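Local coordinates for protein sugar kinase (Agrobacterium tumefaciens, PDB 2RBC) that probably transfers phosphate from ATP to a sugar or related small molecule, as a ribokinase-like member of the pfkB family of carbohydrate kinases, at residues Arg179-Asp190 / Leu200-Ser210; Leu227-Phe238 / Trp249-Val258. All coordinates share one frame; numbering follows the deposited sequence. Where two conformers were deposited one is given.

Followed from the N terminus, the chain first closes contact 1, in which helix 194-200 carries it from strand 185-189 to the parallel neighbour 206-210, a beta-alpha-beta crossover. Helices 211-218 and 223-233 come next, and contact 2 then closes a second loop, bringing the end of helix 223-233 and the turn after it against strand 248-251 and the loop beyond. The two loops run in series, neither enclosing nor crossing the other, and the contact centres are about 13 Å apart. They meet at Phe238, whose backbone pairs with Thr205 and Ile207, so that one mixed sheet passes from parallel strands in contact 1 to an antiparallel margin in contact 2.

Contact 1: Arg179-Asp190 / Leu200-Ser210; sequences RALGKPAILDGD and LAPAATHIVFS
Leu187 and Ile207 sit side by side in a parallel beta pair, the two strands of a beta-alpha-beta crossover in the ribokinase-like alpha/beta core. Backbone bonds alternate along it: Leu187 N gives to His206 O at 2.9 Å, Val208 N to Leu187 O, Gly189 N to Val208 O and Ser210 N to Gly189 O. On the face of the sheet carrying these two side chains, Leu187 has its CG anti to the backbone N (chi1 176°), which brings CD2 to 3.9 Å from Leu200 CB on the connecting helix and 4.0 Å from Ile207 CG2, while its CB meets Ala204 CB. On the opposite face Ile186 CG1 rests on His206 CB, and helix 274-287 covers both residues. Gly189 lies close against the Phe209 ring, one face of which carries Ile207 CG2.

The start of the pair is set by Thr205. Its OG1 takes an almost straight bond from Ala185 N (2.8 Å, 173°) and also shares a hydrogen bond with His206 ND1, which helps set the turn of that imidazole. Thr205 CG2 packs against the aliphatic chain of Arg179, at the end of helix 168-180. In the conformer given, one of two, Arg179 bends at chi3 (59°), lays one guanidinium face over Ala203 O and sends NH1 to Pro202 O at 2.8 Å; a water joins its NH2 to that same Pro202 oxygen.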
loop_
_atom_site.group_PDB
_atom_site.type_symbol
_atom_site.label_atom_id
_atom_site.label_comp_id
_atom_site.label_asym_id
_atom_site.label_seq_id
_atom_site.Cartn_x
_atom_site.Cartn_y
_atom_site.Cartn_z
ATOM N N ARG A 179 16.492 -30.335 -15.015
ATOM C CA ARG A 179 16.312 -31.781 -14.991
ATOM C C ARG A 179 17.253 -32.460 -15.982
ATOM O O ARG A 179 17.847 -33.500 -15.663
ATOM C CB ARG A 179 14.863 -32.156 -15.285
ATOM C CG ARG A 179 14.619 -33.635 -15.183
ATOM C CD ARG A 179 13.164 -33.965 -15.393
ATOM N NE ARG A 179 12.681 -33.518 -16.702
ATOM C CZ ARG A 179 11.423 -33.639 -17.106
ATOM N NH1 ARG A 179 10.517 -34.181 -16.304
ATOM N NH2 ARG A 179 11.059 -33.208 -18.307
ATOM N N ALA A 180 17.409 -31.860 -17.166
ATOM C CA ALA A 180 18.354 -32.364 -18.173
ATOM C C ALA A 180 19.761 -32.417 -17.616
ATOM O O ALA A 180 20.540 -33.280 -17.995
ATOM C CB ALA A 180 18.321 -31.492 -19.475
ATOM N N LEU A 181 20.104 -31.477 -16.744
ATOM C CA LEU A 181 21.444 -31.406 -16.120
ATOM C C LEU A 181 21.587 -32.308 -14.891
ATOM O O LEU A 181 22.632 -32.318 -14.234
ATOM C CB LEU A 181 21.786 -29.942 -15.740
ATOM C CG LEU A 181 22.113 -28.960 -16.885
ATOM C CD1 LEU A 181 21.936 -27.495 -16.438
ATOM C CD2 LEU A 181 23.501 -29.188 -17.427
ATOM N N GLY A 182 20.540 -33.057 -14.555
ATOM C CA GLY A 182 20.614 -33.983 -13.440
ATOM C C GLY A 182 20.318 -33.354 -12.084
ATOM O O GLY A 182 20.591 -33.960 -11.046
ATOM N N LYS A 183 19.738 -32.154 -12.076
ATOM C CA LYS A 183 19.557 -31.376 -10.858
ATOM C C LYS A 183 18.123 -31.534 -10.401
ATOM O O LYS A 183 17.238 -31.851 -11.205
ATOM C CB LYS A 183 19.892 -29.897 -11.094
ATOM C CG LYS A 183 21.379 -29.712 -11.334
ATOM C CD LYS A 183 21.711 -28.381 -11.849
ATOM C CE LYS A 183 23.195 -28.311 -12.236
ATOM N NZ LYS A 183 24.212 -28.528 -11.111
ATOM N N PRO A 184 17.894 -31.407 -9.080
ATOM C CA PRO A 184 16.514 -31.318 -8.632
ATOM C C PRO A 184 15.865 -30.097 -9.264
ATOM O O PRO A 184 16.451 -29.014 -9.252
ATOM C CB PRO A 184 16.639 -31.131 -7.117
ATOM C CG PRO A 184 17.968 -31.660 -6.763
ATOM C CD PRO A 184 18.842 -31.345 -7.955
ATOM N N ALA A 185 14.671 -30.313 -9.818
ATOM C CA ALA A 185 13.891 -29.353 -10.548
ATOM C C ALA A 185 12.525 -29.325 -9.875
ATOM O O ALA A 185 11.675 -30.185 -10.117
ATOM C CB ALA A 185 13.813 -29.771 -12.043
ATOM N N ILE A 186 12.337 -28.383 -8.962
ATOM C CA ILE A 186 11.225 -28.428 -8.004
ATOM C C ILE A 186 10.152 -27.423 -8.391
ATOM O O ILE A 186 10.434 -26.252 -8.660
ATOM C CB ILE A 186 11.742 -28.226 -6.552
ATOM C CG1 ILE A 186 12.836 -29.288 -6.238
ATOM C CG2 ILE A 186 10.610 -28.359 -5.551
ATOM C CD1 ILE A 186 13.845 -28.878 -5.288
ATOM N N LEU A 187 8.907 -27.897 -8.434
ATOM C CA LEU A 187 7.769 -27.059 -8.713
ATOM C C LEU A 187 7.000 -26.820 -7.437
ATOM O O LEU A 187 6.571 -27.764 -6.813
ATOM C CB LEU A 187 6.857 -27.704 -9.758
ATOM C CG LEU A 187 5.540 -26.963 -10.077
ATOM C CD1 LEU A 187 5.742 -25.564 -10.680
ATOM C CD2 LEU A 187 4.627 -27.812 -10.982
ATOM N N ASP A 188 6.834 -25.543 -7.086
ATOM C CA ASP A 188 5.885 -25.075 -6.090
ATOM C C ASP A 188 4.563 -25.014 -6.830
ATOM O O ASP A 188 4.338 -24.134 -7.645
ATOM C CB ASP A 188 6.314 -23.691 -5.586
ATOM C CG ASP A 188 5.245 -22.994 -4.751
ATOM O OD1 ASP A 188 4.194 -23.617 -4.412
ATOM O OD2 ASP A 188 5.491 -21.812 -4.407
ATOM N N GLY A 189 3.727 -26.012 -6.605
ATOM C CA GLY A 189 2.489 -26.152 -7.335
ATOM C C GLY A 189 1.391 -25.535 -6.507
ATOM O O GLY A 189 0.633 -26.233 -5.811
ATOM N N ASP A 190 1.332 -24.219 -6.553
ATOM C CA ASP A 190 0.270 -23.476 -5.891
ATOM C C ASP A 190 -0.836 -23.105 -6.882
ATOM O O ASP A 190 -0.772 -23.407 -8.046
ATOM C CB ASP A 190 0.839 -22.222 -5.256
ATOM C CG ASP A 190 0.132 -21.822 -3.983
ATOM O OD1 ASP A 190 -1.058 -22.185 -3.748
ATOM O OD2 ASP A 190 0.829 -21.189 -3.169
ATOM N N LEU A 200 3.342 -27.204 -16.283
ATOM C CA LEU A 200 4.596 -27.222 -15.575
ATOM C C LEU A 200 4.938 -28.573 -14.937
ATOM O O LEU A 200 6.114 -28.948 -14.837
ATOM C CB LEU A 200 4.593 -26.106 -14.510
ATOM C CG LEU A 200 4.653 -24.661 -15.041
ATOM C CD1 LEU A 200 4.496 -23.698 -13.905
ATOM C CD2 LEU A 200 5.963 -24.388 -15.822
ATOM N N ALA A 201 3.928 -29.261 -14.413
ATOM C CA ALA A 201 4.120 -30.521 -13.690
ATOM C C ALA A 201 4.980 -31.560 -14.435
ATOM O O ALA A 201 5.889 -32.166 -13.849
ATOM C CB ALA A 201 2.702 -31.109 -13.295
ATOM N N PRO A 202 4.737 -31.765 -15.747
ATOM C CA PRO A 202 5.548 -32.774 -16.451
ATOM C C PRO A 202 7.049 -32.469 -16.552
ATOM O O PRO A 202 7.822 -33.404 -16.766
ATOM C CB PRO A 202 4.918 -32.813 -17.852
ATOM C CG PRO A 202 3.522 -32.286 -17.647
ATOM C CD PRO A 202 3.695 -31.218 -16.634
ATOM N N ALA A 203 7.470 -31.215 -16.356
ATOM C CA ALA A 203 8.894 -30.843 -16.420
ATOM C C ALA A 203 9.695 -31.026 -15.143
ATOM O O ALA A 203 10.920 -31.023 -15.192
ATOM C CB ALA A 203 9.064 -29.389 -16.907
ATOM N N ALA A 204 9.023 -31.228 -14.010
ATOM C CA ALA A 204 9.669 -31.218 -12.699
ATOM C C ALA A 204 10.128 -32.614 -12.286
ATOM O O ALA A 204 9.564 -33.616 -12.708
ATOM C CB ALA A 204 8.728 -30.638 -11.627
ATOM N N THR A 205 11.155 -32.675 -11.448
ATOM C CA THR A 205 11.536 -33.922 -10.785
ATOM C C THR A 205 10.803 -34.076 -9.428
ATOM O O THR A 205 10.666 -35.170 -8.925
ATOM C CB THR A 205 13.066 -33.968 -10.549
ATOM O OG1 THR A 205 13.441 -32.864 -9.724
ATOM C CG2 THR A 205 13.866 -33.897 -11.891
ATOM N N HIS A 206 10.369 -32.955 -8.849
ATOM C CA HIS A 206 9.722 -32.894 -7.537
ATOM C C HIS A 206 8.648 -31.849 -7.583
ATOM O O HIS A 206 8.904 -30.765 -8.069
ATOM C CB HIS A 206 10.691 -32.433 -6.447
ATOM C CG HIS A 206 11.827 -33.364 -6.178
ATOM N ND1 HIS A 206 12.934 -33.450 -7.006
ATOM C CD2 HIS A 206 12.071 -34.163 -5.116
ATOM C CE1 HIS A 206 13.786 -34.305 -6.466
ATOM N NE2 HIS A 206 13.283 -34.753 -5.318
ATOM N N ILE A 207 7.443 -32.161 -7.106
ATOM C CA ILE A 207 6.384 -31.143 -6.992
ATOM C C ILE A 207 5.824 -31.119 -5.578
ATOM O O ILE A 207 5.542 -32.174 -5.010
ATOM C CB ILE A 207 5.205 -31.394 -7.961
ATOM C CG1 ILE A 207 5.660 -31.656 -9.402
ATOM C CG2 ILE A 207 4.187 -30.252 -7.862
ATOM C CD1 ILE A 207 4.529 -32.151 -10.343
ATOM N N VAL A 208 5.681 -29.919 -5.006
ATOM C CA VAL A 208 5.037 -29.771 -3.709
ATOM C C VAL A 208 3.832 -28.928 -3.991
ATOM O O VAL A 208 3.967 -27.740 -4.271
ATOM C CB VAL A 208 5.912 -29.097 -2.640
ATOM C CG1 VAL A 208 5.161 -29.050 -1.296
ATOM C CG2 VAL A 208 7.302 -29.767 -2.559
ATOM N N PHE A 209 2.665 -29.573 -3.992
ATOM C CA PHE A 209 1.391 -28.887 -4.196
ATOM C C PHE A 209 0.834 -28.380 -2.850
ATOM O O PHE A 209 0.997 -29.031 -1.816
ATOM C CB PHE A 209 0.319 -29.844 -4.774
ATOM C CG PHE A 209 0.589 -30.333 -6.168
ATOM C CD1 PHE A 209 0.335 -29.511 -7.280
ATOM C CD2 PHE A 209 1.005 -31.658 -6.390
ATOM C CE1 PHE A 209 0.525 -29.995 -8.580
ATOM C CE2 PHE A 209 1.217 -32.157 -7.673
ATOM C CZ PHE A 209 0.985 -31.330 -8.781
ATOM N N SER A 210 0.151 -27.226 -2.882
ATOM C CA SER A 210 -0.626 -26.770 -1.747
ATOM C C SER A 210 -1.923 -27.547 -1.817
ATOM O O SER A 210 -2.314 -28.025 -2.890
ATOM C CB SER A 210 -0.930 -25.269 -1.878
ATOM O OG SER A 210 -1.657 -25.035 -3.065
HETATM O O HOH W 1 8.203 -33.530 -19.818
HETATM O O HOH W 2 2.434 -25.131 -3.195
#

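Contact 2: Leu227-Phe238 / Trp249-Val258; sequences LPVLHARYPQTF and WWTEADDPTV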
loop_
_atom_site.group_PDB
_atom_site.type_symbol
_atom_site.label_atom_id
_atom_site.label_comp_id
_atom_site.label_asym_id
_atom_site.label_seq_id
_atom_site.Cartn_x
_atom_site.Cartn_y
_atom_site.Cartn_z
ATOM N N LEU A 227 -3.101 -38.163 -3.437
ATOM C CA LEU A 227 -1.786 -38.695 -3.730
ATOM C C LEU A 227 -1.821 -39.906 -4.686
ATOM O O LEU A 227 -0.960 -40.000 -5.577
ATOM C CB LEU A 227 -0.995 -38.985 -2.438
ATOM C CG LEU A 227 -0.225 -37.784 -1.865
ATOM C CD1 LEU A 227 0.795 -37.357 -2.886
ATOM C CD2 LEU A 227 -1.103 -36.616 -1.531
ATOM N N PRO A 228 -2.760 -40.855 -4.499
ATOM C CA PRO A 228 -2.841 -41.933 -5.485
ATOM C C PRO A 228 -3.003 -41.480 -6.947
ATOM O O PRO A 228 -2.337 -42.032 -7.830
ATOM C CB PRO A 228 -4.022 -42.784 -4.989
ATOM C CG PRO A 228 -4.035 -42.537 -3.530
ATOM C CD PRO A 228 -3.672 -41.105 -3.364
ATOM N N VAL A 229 -3.834 -40.456 -7.171
ATOM C CA VAL A 229 -4.109 -39.971 -8.512
ATOM C C VAL A 229 -2.904 -39.188 -9.036
ATOM O O VAL A 229 -2.522 -39.344 -10.179
ATOM C CB VAL A 229 -5.366 -39.055 -8.575
ATOM C CG1 VAL A 229 -5.863 -38.991 -10.044
ATOM C CG2 VAL A 229 -6.461 -39.586 -7.680
ATOM N N LEU A 230 -2.306 -38.357 -8.185
ATOM C CA LEU A 230 -1.217 -37.518 -8.606
ATOM C C LEU A 230 0.026 -38.389 -8.885
ATOM O O LEU A 230 0.747 -38.134 -9.837
ATOM C CB LEU A 230 -0.919 -36.425 -7.556
ATOM C CG LEU A 230 -1.946 -35.300 -7.412
ATOM C CD1 LEU A 230 -1.609 -34.379 -6.212
ATOM C CD2 LEU A 230 -1.997 -34.509 -8.757
ATOM N N HIS A 231 0.248 -39.428 -8.094
ATOM C CA HIS A 231 1.323 -40.344 -8.391
ATOM C C HIS A 231 1.133 -41.045 -9.757
ATOM O O HIS A 231 2.054 -41.164 -10.541
ATOM C CB HIS A 231 1.478 -41.415 -7.322
ATOM C CG HIS A 231 2.424 -42.497 -7.744
ATOM N ND1 HIS A 231 3.782 -42.282 -7.837
ATOM C CD2 HIS A 231 2.203 -43.743 -8.220
ATOM C CE1 HIS A 231 4.361 -43.376 -8.295
ATOM N NE2 HIS A 231 3.426 -44.284 -8.518
ATOM N N ALA A 232 -0.075 -41.521 -10.005
ATOM C CA ALA A 232 -0.387 -42.243 -11.217
ATOM C C ALA A 232 -0.181 -41.348 -12.424
ATOM O O ALA A 232 0.289 -41.820 -13.442
ATOM C CB ALA A 232 -1.812 -42.796 -11.188
ATOM N N ARG A 233 -0.538 -40.072 -12.310
ATOM C CA ARG A 233 -0.362 -39.111 -13.395
ATOM C C ARG A 233 1.116 -38.786 -13.695
ATOM O O ARG A 233 1.477 -38.565 -14.837
ATOM C CB ARG A 233 -1.118 -37.818 -13.107
ATOM C CG ARG A 233 -2.601 -37.970 -13.215
ATOM C CD ARG A 233 -3.263 -36.631 -12.991
ATOM N NE ARG A 233 -4.704 -36.790 -12.887
ATOM C CZ ARG A 233 -5.533 -35.800 -12.577
ATOM N NH1 ARG A 233 -5.058 -34.595 -12.306
ATOM N NH2 ARG A 233 -6.828 -36.036 -12.489
ATOM N N TYR A 234 1.921 -38.741 -12.651
ATOM C CA TYR A 234 3.326 -38.342 -12.691
ATOM C C TYR A 234 4.200 -39.380 -11.951
ATOM O O TYR A 234 4.844 -39.059 -10.944
ATOM C CB TYR A 234 3.472 -36.985 -12.024
ATOM C CG TYR A 234 2.528 -35.949 -12.533
ATOM C CD1 TYR A 234 2.556 -35.539 -13.854
ATOM C CD2 TYR A 234 1.575 -35.388 -11.689
ATOM C CE1 TYR A 234 1.651 -34.589 -14.333
ATOM C CE2 TYR A 234 0.690 -34.450 -12.141
ATOM C CZ TYR A 234 0.737 -34.039 -13.458
ATOM O OH TYR A 234 -0.160 -33.090 -13.882
ATOM N N PRO A 235 4.179 -40.644 -12.411
ATOM C CA PRO A 235 4.709 -41.727 -11.589
ATOM C C PRO A 235 6.224 -41.719 -11.355
ATOM O O PRO A 235 6.695 -42.348 -10.426
ATOM C CB PRO A 235 4.276 -42.991 -12.359
ATOM C CG PRO A 235 4.190 -42.547 -13.767
ATOM C CD PRO A 235 3.612 -41.155 -13.673
ATOM N N GLN A 236 6.952 -40.997 -12.188
ATOM C CA GLN A 236 8.407 -40.880 -12.084
ATOM C C GLN A 236 8.834 -39.612 -11.330
ATOM O O GLN A 236 10.021 -39.287 -11.285
ATOM C CB GLN A 236 8.968 -40.847 -13.511
ATOM C CG GLN A 236 10.472 -40.842 -13.673
ATOM C CD GLN A 236 10.914 -40.323 -15.078
ATOM O OE1 GLN A 236 10.412 -39.286 -15.598
ATOM N NE2 GLN A 236 11.831 -41.061 -15.697
ATOM N N THR A 237 7.879 -38.953 -10.683
ATOM C CA THR A 237 8.081 -37.671 -10.042
ATOM C C THR A 237 7.846 -37.826 -8.543
ATOM O O THR A 237 6.898 -38.521 -8.132
ATOM C CB THR A 237 7.117 -36.646 -10.657
ATOM O OG1 THR A 237 7.251 -36.676 -12.086
ATOM C CG2 THR A 237 7.351 -35.200 -10.173
ATOM N N PHE A 238 8.698 -37.200 -7.725
ATOM C CA PHE A 238 8.382 -36.952 -6.312
ATOM C C PHE A 238 7.169 -35.995 -6.195
ATOM O O PHE A 238 7.190 -34.888 -6.741
ATOM C CB PHE A 238 9.611 -36.412 -5.572
ATOM C CG PHE A 238 9.351 -36.106 -4.122
ATOM C CD1 PHE A 238 8.739 -34.917 -3.756
ATOM C CD2 PHE A 238 9.722 -37.012 -3.118
ATOM C CE1 PHE A 238 8.499 -34.634 -2.436
ATOM C CE2 PHE A 238 9.479 -36.723 -1.801
ATOM C CZ PHE A 238 8.876 -35.536 -1.462
ATOM N N TRP A 249 1.557 -35.205 2.983
ATOM C CA TRP A 249 1.502 -36.519 2.372
ATOM C C TRP A 249 2.358 -36.516 1.133
ATOM O O TRP A 249 2.387 -35.526 0.422
ATOM C CB TRP A 249 0.074 -36.849 1.946
ATOM C CG TRP A 249 -0.831 -37.204 3.079
ATOM C CD1 TRP A 249 -1.140 -38.458 3.504
ATOM C CD2 TRP A 249 -1.541 -36.303 3.931
ATOM N NE1 TRP A 249 -2.003 -38.395 4.562
ATOM C CE2 TRP A 249 -2.283 -37.086 4.833
ATOM C CE3 TRP A 249 -1.645 -34.907 3.995
ATOM C CZ2 TRP A 249 -3.106 -36.535 5.811
ATOM C CZ3 TRP A 249 -2.493 -34.345 4.977
ATOM C CH2 TRP A 249 -3.192 -35.165 5.877
ATOM N N TRP A 250 3.071 -37.610 0.869
ATOM C CA TRP A 250 3.887 -37.659 -0.360
ATOM C C TRP A 250 4.079 -39.068 -0.868
ATOM O O TRP A 250 3.893 -40.059 -0.132
ATOM C CB TRP A 250 5.273 -36.979 -0.159
ATOM C CG TRP A 250 6.339 -37.819 0.555
ATOM C CD1 TRP A 250 7.293 -38.580 -0.029
ATOM C CD2 TRP A 250 6.552 -37.918 1.963
ATOM N NE1 TRP A 250 8.086 -39.172 0.926
ATOM C CE2 TRP A 250 7.656 -38.770 2.162
ATOM C CE3 TRP A 250 5.913 -37.360 3.088
ATOM C CZ2 TRP A 250 8.123 -39.114 3.441
ATOM C CZ3 TRP A 250 6.384 -37.673 4.343
ATOM C CH2 TRP A 250 7.491 -38.541 4.510
ATOM N N THR A 251 4.466 -39.119 -2.143
ATOM C CA THR A 251 4.897 -40.329 -2.814
ATOM C C THR A 251 6.264 -40.083 -3.480
ATOM O O THR A 251 6.533 -39.028 -4.075
ATOM C CB THR A 251 3.839 -40.828 -3.865
ATOM O OG1 THR A 251 3.643 -39.824 -4.859
ATOM C CG2 THR A 251 2.486 -41.162 -3.239
ATOM N N GLU A 252 7.133 -41.084 -3.368
ATOM C CA GLU A 252 8.421 -41.067 -4.038
ATOM C C GLU A 252 8.264 -41.388 -5.518
ATOM O O GLU A 252 7.280 -42.024 -5.934
ATOM C CB GLU A 252 9.344 -42.115 -3.424
ATOM C CG GLU A 252 9.498 -42.028 -1.910
ATOM C CD GLU A 252 10.394 -40.892 -1.453
ATOM O OE1 GLU A 252 11.086 -40.263 -2.301
ATOM O OE2 GLU A 252 10.397 -40.644 -0.221
ATOM N N ALA A 253 9.273 -41.004 -6.304
ATOM C CA ALA A 253 9.391 -41.443 -7.687
ATOM C C ALA A 253 9.301 -42.949 -7.767
ATOM O O ALA A 253 9.830 -43.632 -6.910
ATOM C CB ALA A 253 10.723 -40.981 -8.285
ATOM N N ASP A 254 8.572 -43.415 -8.776
ATOM C CA ASP A 254 8.470 -44.818 -9.169
ATOM C C ASP A 254 7.831 -45.759 -8.127
ATOM O O ASP A 254 7.925 -46.972 -8.284
ATOM C CB ASP A 254 9.840 -45.355 -9.657
ATOM C CG ASP A 254 10.406 -44.579 -10.875
ATOM O OD1 ASP A 254 9.673 -43.996 -11.706
ATOM O OD2 ASP A 254 11.640 -44.577 -11.010
ATOM N N ASP A 255 7.144 -45.219 -7.110
ATOM C CA ASP A 255 6.510 -46.032 -6.062
ATOM C C ASP A 255 5.216 -45.384 -5.572
ATOM O O ASP A 255 5.238 -44.236 -5.175
ATOM C CB ASP A 255 7.458 -46.217 -4.865
ATOM C CG ASP A 255 7.005 -47.312 -3.917
ATOM O OD1 ASP A 255 5.897 -47.271 -3.332
ATOM O OD2 ASP A 255 7.765 -48.295 -3.758
ATOM N N PRO A 256 4.102 -46.134 -5.550
ATOM C CA PRO A 256 2.825 -45.530 -5.120
ATOM C C PRO A 256 2.571 -45.484 -3.623
ATOM O O PRO A 256 1.534 -44.981 -3.221
ATOM C CB PRO A 256 1.778 -46.426 -5.780
ATOM C CG PRO A 256 2.430 -47.795 -5.863
ATOM C CD PRO A 256 3.935 -47.546 -5.952
ATOM N N THR A 257 3.477 -46.019 -2.799
ATOM C CA THR A 257 3.325 -45.923 -1.364
ATOM C C THR A 257 3.174 -44.480 -0.914
ATOM O O THR A 257 4.021 -43.639 -1.234
ATOM C CB THR A 257 4.519 -46.537 -0.622
ATOM O OG1 THR A 257 4.722 -47.870 -1.097
ATOM C CG2 THR A 257 4.241 -46.544 0.865
ATOM N N VAL A 258 2.076 -44.196 -0.218
ATOM C CA VAL A 258 1.787 -42.866 0.313
ATOM C C VAL A 258 2.387 -42.746 1.724
ATOM O O VAL A 258 2.102 -43.543 2.603
ATOM C CB VAL A 258 0.261 -42.544 0.296
ATOM C CG1 VAL A 258 -0.023 -41.126 0.885
ATOM C CG2 VAL A 258 -0.285 -42.647 -1.158
HETATM O O HOH W 3 5.354 -40.272 -6.908
#
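His231 reaches from helix 223-233 into the loop that follows strand 248-251, and its side chain shows how a single imidazole can join a helix to a hairpin connection. CB lies 3.6 Å from Thr251 OG1. With CG anti to the backbone N (chi1 170°), one face of the ring is turned to Asp255 O and Pro256 CA. CD2 touches Pro256 CB, and Pro256 CA makes a CH-pi contact 3.8 Å from the ring centroid, over the face. His231 CE1 is 3.4 Å from Asp255 O. Pro256 N lies over the same face, nearest NE2. ND1 meets a water in the ring plane at 2.7 Å; this water also bonds Thr251 OG1 and lies within hydrogen-bonding distance of the carbonyl oxygens of Thr237 and Glu252.

Toward the start of the helix segment, Leu227 CD2 packs on Trp249 CB at 3.7 Å, crossing it at about a right angle, and Leu227 CB touches Val258 CG2. At the far end, Asp254 N in the type II turn 252-255 donates to Pro235 O in the carbonyl plane (2.7 Å). Phe238 and the five-membered ring of Trp250 have planes 26° apart but are slid so far that they barely overlap. Trp250 NE1 gives its hydrogen to Glu252 OE2, while Glu252 OE1 lies at the Phe238 ring edge and bonds Ser292. The one direct hydrogen bond between the segments, at Pro235, thus lies to one side; at His231 helix and loop are joined through a water and by packing over the imidazole face.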